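Local coordinates for protein salt-tolerant glutaminase (Micrococcus luteus, PDB 3IHB) that probably hydrolyses L-glutamine to L-glutamate and ammonium, as a member of the glutaminase family with a serine beta-lactamase-like catalytic domain, at residues E59-S64 / G260-V265. Sequence-based numbering, arbitrary orientation.
Sequences EFTIQS and GVAGGV. With GLU (glutamic acid), chain C.
F60 and A262 open the apolar part of this contact, F60 CD1 and A262 CB meeting at 4.5 Å. With CG between the backbone N and the carbonyl carbon (chi1 55°), the F60 ring comes obliquely up to G264 and packs directly on the bare backbone of that glycine, its CE1 3.7 Å from G264 CA. The methyl of A262 sits against T61, its CB 3.5 Å from T61 OG1, and Q63 crosses V261 at about a right angle, Q63 CG 4.0 Å from V261 CG2.

A water links the segments, donating to T61 O and accepting from A262 N and G264 N. G260 to G263 form a type I turn continued by a G1 bulge, with G260 N to G264 O at 2.7 Å, at the tip of the hairpin, where it links strands 257-259 and 264-269. This hairpin edges the antiparallel sheet of the beta-lactamase-like fold, and S64 with K67 fits the SxxK pattern of that clan.

Bound glutamate is gripped from both segments. Its side-chain carboxylate, whose exact placing is less sure, takes the backbone N-H groups of S64 and V261, an arrangement consistent with an oxyanion hole. S64 OG is hydrogen-bonded to K67. At the amino end, Q63 OE1 accepts from the ligand N; the ligand is also hydrogen-bonded to E160. The Q63 amide is kept from turning by its other end: NE2 donates to T61 OG1 at 2.9 Å, nearly straight (170°) and in the amide plane.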
loop_
_atom_site.group_PDB
_atom_site.type_symbol
_atom_site.label_atom_id
_atom_site.label_comp_id
_atom_site.label_asym_id
_atom_site.label_seq_id
_atom_site.Cartn_x
_atom_site.Cartn_y
_atom_site.Cartn_z
ATOM N N GLU A 59 -4.461 -26.567 -15.008
ATOM C CA GLU A 59 -4.562 -25.458 -15.947
ATOM C C GLU A 59 -6.012 -25.062 -16.233
ATOM O O GLU A 59 -6.914 -25.902 -16.226
ATOM C CB GLU A 59 -3.877 -25.804 -17.270
ATOM C CG GLU A 59 -2.370 -25.972 -17.196
ATOM C CD GLU A 59 -1.743 -26.069 -18.584
ATOM O OE1 GLU A 59 -2.419 -26.602 -19.495
ATOM O OE2 GLU A 59 -0.586 -25.623 -18.767
ATOM N N PHE A 60 -6.228 -23.778 -16.485
ATOM C CA PHE A 60 -7.560 -23.273 -16.799
ATOM C C PHE A 60 -7.331 -21.990 -17.577
ATOM O O PHE A 60 -6.277 -21.382 -17.461
ATOM C CB PHE A 60 -8.353 -22.994 -15.510
ATOM C CG PHE A 60 -7.643 -22.077 -14.559
ATOM C CD1 PHE A 60 -7.660 -20.695 -14.762
ATOM C CD2 PHE A 60 -6.871 -22.598 -13.523
ATOM C CE1 PHE A 60 -6.911 -19.847 -13.952
ATOM C CE2 PHE A 60 -6.118 -21.764 -12.707
ATOM C CZ PHE A 60 -6.135 -20.383 -12.922
ATOM N N THR A 61 -8.297 -21.597 -18.395
ATOM C CA THR A 61 -8.161 -20.371 -19.164
ATOM C C THR A 61 -8.156 -19.193 -18.177
ATOM O O THR A 61 -8.976 -19.134 -17.249
ATOM C CB THR A 61 -9.299 -20.255 -20.203
ATOM O OG1 THR A 61 -10.572 -20.389 -19.560
ATOM C CG2 THR A 61 -9.162 -21.366 -21.236
ATOM N N ILE A 62 -7.210 -18.277 -18.370
ATOM C CA ILE A 62 -7.048 -17.134 -17.485
ATOM C C ILE A 62 -8.129 -16.064 -17.631
ATOM O O ILE A 62 -8.389 -15.304 -16.701
ATOM C CB ILE A 62 -5.650 -16.510 -17.684
ATOM C CG1 ILE A 62 -5.385 -15.458 -16.604
ATOM C CG2 ILE A 62 -5.530 -15.947 -19.075
ATOM C CD1 ILE A 62 -3.959 -14.933 -16.589
ATOM N N GLN A 63 -8.764 -16.013 -18.792
ATOM C CA GLN A 63 -9.819 -15.044 -19.030
ATOM C C GLN A 63 -9.464 -13.631 -18.554
ATOM O O GLN A 63 -8.366 -13.151 -18.817
ATOM C CB GLN A 63 -11.107 -15.530 -18.368
ATOM C CG GLN A 63 -11.590 -16.901 -18.861
ATOM C CD GLN A 63 -11.904 -16.939 -20.360
ATOM O OE1 GLN A 63 -12.456 -15.993 -20.915
ATOM N NE2 GLN A 63 -11.567 -18.052 -21.013
ATOM N N SER A 64 -10.385 -12.977 -17.844
ATOM C CA SER A 64 -10.184 -11.603 -17.364
ATOM C C SER A 64 -8.874 -11.349 -16.658
ATOM O O SER A 64 -8.326 -10.249 -16.751
ATOM C CB SER A 64 -11.323 -11.161 -16.437
ATOM O OG SER A 64 -12.384 -10.556 -17.163
ATOM N N GLY A 260 -11.346 -14.309 -12.884
ATOM C CA GLY A 260 -11.658 -14.687 -14.254
ATOM C C GLY A 260 -12.783 -15.704 -14.187
ATOM O O GLY A 260 -12.791 -16.548 -13.287
ATOM N N VAL A 261 -13.728 -15.641 -15.124
ATOM C CA VAL A 261 -14.877 -16.550 -15.113
ATOM C C VAL A 261 -14.609 -18.055 -15.221
ATOM O O VAL A 261 -15.553 -18.850 -15.228
ATOM C CB VAL A 261 -15.899 -16.159 -16.208
ATOM C CG1 VAL A 261 -16.305 -14.725 -16.022
ATOM C CG2 VAL A 261 -15.311 -16.372 -17.591
ATOM N N ALA A 262 -13.342 -18.451 -15.301
ATOM C CA ALA A 262 -12.995 -19.870 -15.372
ATOM C C ALA A 262 -12.658 -20.380 -13.970
ATOM O O ALA A 262 -12.346 -21.560 -13.777
ATOM C CB ALA A 262 -11.811 -20.086 -16.311
ATOM N N GLY A 263 -12.723 -19.475 -12.995
ATOM C CA GLY A 263 -12.437 -19.827 -11.620
ATOM C C GLY A 263 -11.146 -19.265 -11.054
ATOM O O GLY A 263 -10.913 -19.351 -9.846
ATOM N N GLY A 264 -10.306 -18.674 -11.899
ATOM C CA GLY A 264 -9.046 -18.135 -11.405
ATOM C C GLY A 264 -9.062 -16.723 -10.829
ATOM O O GLY A 264 -9.799 -15.859 -11.294
ATOM N N VAL A 265 -8.252 -16.485 -9.802
ATOM C CA VAL A 265 -8.167 -15.162 -9.218
ATOM C C VAL A 265 -6.701 -14.819 -9.074
ATOM O O VAL A 265 -5.916 -15.609 -8.549
ATOM C CB VAL A 265 -8.861 -15.063 -7.826
ATOM C CG1 VAL A 265 -8.760 -13.631 -7.296
ATOM C CG2 VAL A 265 -10.312 -15.435 -7.940
HETATM N N GLU C . -13.816 -14.054 -21.829
HETATM C CA GLU C . -14.930 -13.352 -21.154
HETATM C C GLU C . -15.575 -12.316 -22.042
HETATM O O GLU C . -16.675 -11.889 -21.769
HETATM C CB GLU C . -14.461 -12.662 -19.870
HETATM C CG GLU C . -14.403 -13.569 -18.667
HETATM C CD GLU C . -14.073 -12.843 -17.359
HETATM O OE1 GLU C . -14.759 -11.858 -17.007
HETATM O OE2 GLU C . -13.127 -13.279 -16.674
HETATM O O HOH W 1 -10.430 -17.700 -14.968
#